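Local coordinates for NAD-dependent dehydrogenase (Rhizobium meliloti, PDB 4Z0P), which probably reduces glyoxylate and hydroxypyruvate with NADPH as the hydride donor, and is captured here with NADPH and oxalate bound, at residues 143-148 with 164-169. Sequence-based numbering, arbitrary orientation.
With NDP (NADPH dihydro-nicotinamide-adenine-dinucleotide phosphate), chain H.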
# COMPACT_ATOMS: atom_id res chain seq x y z
N VAL A 143 -6.28 -11.90 -5.03
CA VAL A 143 -4.81 -11.96 -5.19
C VAL A 143 -4.41 -13.41 -5.02
O VAL A 143 -4.75 -14.05 -4.01
CB VAL A 143 -4.07 -11.09 -4.17
CG1 VAL A 143 -2.56 -11.16 -4.41
CG2 VAL A 143 -4.56 -9.64 -4.23
N GLY A 144 -3.69 -13.92 -6.00
CA GLY A 144 -3.22 -15.30 -5.96
C GLY A 144 -1.71 -15.28 -5.87
O GLY A 144 -1.07 -14.72 -6.74
N ILE A 145 -1.15 -15.90 -4.83
CA ILE A 145 0.29 -15.89 -4.61
C ILE A 145 0.87 -17.25 -4.92
O ILE A 145 0.44 -18.25 -4.34
CB ILE A 145 0.63 -15.50 -3.17
CG1 ILE A 145 0.09 -14.09 -2.86
CG2 ILE A 145 2.15 -15.53 -2.96
CD1 ILE A 145 0.05 -13.77 -1.39
N MET A 146 1.81 -17.28 -5.88
CA MET A 146 2.59 -18.48 -6.18
C MET A 146 3.88 -18.44 -5.35
O MET A 146 4.73 -17.57 -5.55
CB MET A 146 2.87 -18.61 -7.66
CG MET A 146 1.63 -18.98 -8.45
SD MET A 146 1.76 -18.96 -10.24
CE MET A 146 2.89 -20.28 -10.53
N GLY A 147 4.00 -19.42 -4.44
CA GLY A 147 5.07 -19.48 -3.44
C GLY A 147 4.51 -19.15 -2.08
O GLY A 147 4.21 -17.99 -1.80
N MET A 148 4.34 -20.16 -1.24
CA MET A 148 3.70 -20.05 0.09
C MET A 148 4.73 -20.32 1.18
O MET A 148 4.46 -21.10 2.11
CB MET A 148 2.56 -21.06 0.20
CG MET A 148 1.28 -20.65 -0.50
SD MET A 148 0.43 -19.40 0.48
CE MET A 148 0.94 -17.89 -0.35
N PHE A 164 -8.25 -7.74 0.73
CA PHE A 164 -8.20 -8.56 -0.47
C PHE A 164 -8.68 -9.98 -0.20
O PHE A 164 -8.52 -10.51 0.90
CB PHE A 164 -6.79 -8.63 -1.04
CG PHE A 164 -6.30 -7.34 -1.66
CD1 PHE A 164 -6.66 -7.02 -2.96
CD2 PHE A 164 -5.47 -6.47 -0.95
CE1 PHE A 164 -6.23 -5.84 -3.54
CE2 PHE A 164 -5.04 -5.28 -1.54
CZ PHE A 164 -5.41 -4.97 -2.83
N LYS A 165 -9.29 -10.59 -1.21
CA LYS A 165 -9.46 -12.04 -1.21
C LYS A 165 -8.11 -12.60 -1.59
O LYS A 165 -7.52 -12.16 -2.58
CB LYS A 165 -10.55 -12.45 -2.21
CG LYS A 165 -10.76 -13.95 -2.31
CD LYS A 165 -11.71 -14.48 -1.25
CE LYS A 165 -11.90 -15.98 -1.38
NZ LYS A 165 -10.65 -16.72 -1.06
N VAL A 166 -7.63 -13.60 -0.87
CA VAL A 166 -6.29 -14.12 -1.12
C VAL A 166 -6.33 -15.62 -1.19
O VAL A 166 -6.93 -16.27 -0.35
CB VAL A 166 -5.29 -13.68 -0.01
CG1 VAL A 166 -3.90 -14.17 -0.36
CG2 VAL A 166 -5.28 -12.18 0.16
N ILE A 167 -5.66 -16.15 -2.20
CA ILE A 167 -5.43 -17.58 -2.31
C ILE A 167 -3.95 -17.82 -2.60
O ILE A 167 -3.27 -16.95 -3.12
CB ILE A 167 -6.32 -18.24 -3.39
CG1 ILE A 167 -6.08 -17.63 -4.79
CG2 ILE A 167 -7.78 -18.11 -3.00
CD1 ILE A 167 -6.92 -18.23 -5.90
N GLY A 168 -3.49 -19.04 -2.32
CA GLY A 168 -2.07 -19.38 -2.46
C GLY A 168 -1.85 -20.69 -3.19
O GLY A 168 -2.71 -21.57 -3.17
N TRP A 169 -0.67 -20.80 -3.80
CA TRP A 169 -0.26 -22.02 -4.50
C TRP A 169 1.19 -22.33 -4.20
O TRP A 169 2.03 -21.43 -4.15
CB TRP A 169 -0.48 -21.86 -6.00
CG TRP A 169 -0.04 -23.02 -6.83
CD1 TRP A 169 -0.78 -24.12 -7.16
CD2 TRP A 169 1.25 -23.20 -7.45
NE1 TRP A 169 -0.04 -24.97 -7.96
CE2 TRP A 169 1.21 -24.44 -8.13
CE3 TRP A 169 2.42 -22.45 -7.49
CZ2 TRP A 169 2.30 -24.92 -8.89
CZ3 TRP A 169 3.51 -22.93 -8.22
CH2 TRP A 169 3.44 -24.16 -8.90
PA NDP H . 10.74 -20.19 0.92
O1A NDP H . 11.72 -21.32 0.67
O2A NDP H . 10.31 -19.95 2.33
O5B NDP H . 9.46 -20.51 0.04
C5B NDP H . 9.51 -20.98 -1.29
C4B NDP H . 8.12 -21.40 -1.68
O4B NDP H . 8.16 -21.72 -3.07
C3B NDP H . 7.61 -22.66 -0.97
O3B NDP H . 6.22 -22.49 -0.74
C2B NDP H . 7.86 -23.75 -1.98
O2B NDP H . 6.99 -24.87 -1.89
C1B NDP H . 7.58 -23.00 -3.25
N9A NDP H . 8.17 -23.70 -4.40
C8A NDP H . 9.46 -23.91 -4.73
N7A NDP H . 9.62 -24.59 -5.84
C5A NDP H . 8.35 -24.84 -6.26
C6A NDP H . 7.82 -25.54 -7.37
N6A NDP H . 8.61 -26.12 -8.31
N1A NDP H . 6.47 -25.62 -7.50
C2A NDP H . 5.69 -25.04 -6.57
N3A NDP H . 6.08 -24.37 -5.48
C4A NDP H . 7.43 -24.29 -5.39
O3 NDP H . 11.43 -18.90 0.23
PN NDP H . 11.09 -17.38 0.70
O1N NDP H . 9.62 -17.19 0.79
O2N NDP H . 11.95 -17.00 1.85
O5D NDP H . 11.72 -16.63 -0.56
C5D NDP H . 11.16 -16.84 -1.84
C4D NDP H . 12.03 -16.22 -2.92
O4D NDP H . 11.87 -14.80 -2.94
C3D NDP H . 13.54 -16.38 -2.76
O3D NDP H . 13.96 -17.69 -3.19
C2D NDP H . 14.15 -15.28 -3.60
O2D NDP H . 14.39 -15.74 -4.94
C1D NDP H . 12.99 -14.25 -3.62
N1N NDP H . 13.35 -12.98 -2.99
C2N NDP H . 13.38 -11.80 -3.73
C3N NDP H . 13.70 -10.60 -3.16
C7N NDP H . 13.59 -9.30 -3.89
O7N NDP H . 14.16 -8.30 -3.39
N7N NDP H . 12.94 -9.23 -5.03
C4N NDP H . 14.08 -10.56 -1.73
C5N NDP H . 14.04 -11.86 -1.02
C6N NDP H . 13.67 -12.98 -1.62
P2B NDP H . 7.15 -25.95 -0.71
O1X NDP H . 6.65 -25.22 0.52
O2X NDP H . 6.21 -27.04 -1.17
O3X NDP H . 8.58 -26.33 -0.65
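With CG of Trp-169 set opposite its backbone N (chi1 177°) and the Met-146 chain bent back at chi3 (66°), the methionine methyl meets the benzo half of the indole, CE lying 3.6 Å from Trp-169 CZ3. The approach is oblique, and SD of Met-146 sits 5.2 Å from the centroid of the Trp-169 six-membered ring, a Met-aromatic contact. The indole also reaches the cofactor: Trp-169 CH2 is 3.4 Å from C2A of the NADPH adenine, while Trp-169 NE1 is hydrogen-bonded to the Ala-184 carbonyl. Replacing Trp-169 with an alanine would probably leave the Met-146 methyl and adenine C2A without their shared partner.

In the backbone, strands 143-146 and 165-169 run parallel, axes 4.6 Å apart at closest approach; four hydrogen bonds join them, and a fifth, loop Gly-147 N to Trp-169 O (2.8 Å), is nearly straight at 170°. On the face toward helix 150-161, Val-143 CG2 packs 3.6 Å from Phe-164 CD1. Met-148 N gives the ribose O3B a weak bond of 3.0 Å. This is the first beta-alpha-beta unit of a Rossmann fold: apolar packing and backbone pairing join the strands, at whose C-terminal end the Trp-169 indole and the loop amide of Met-148 meet NADPH's adenosine half.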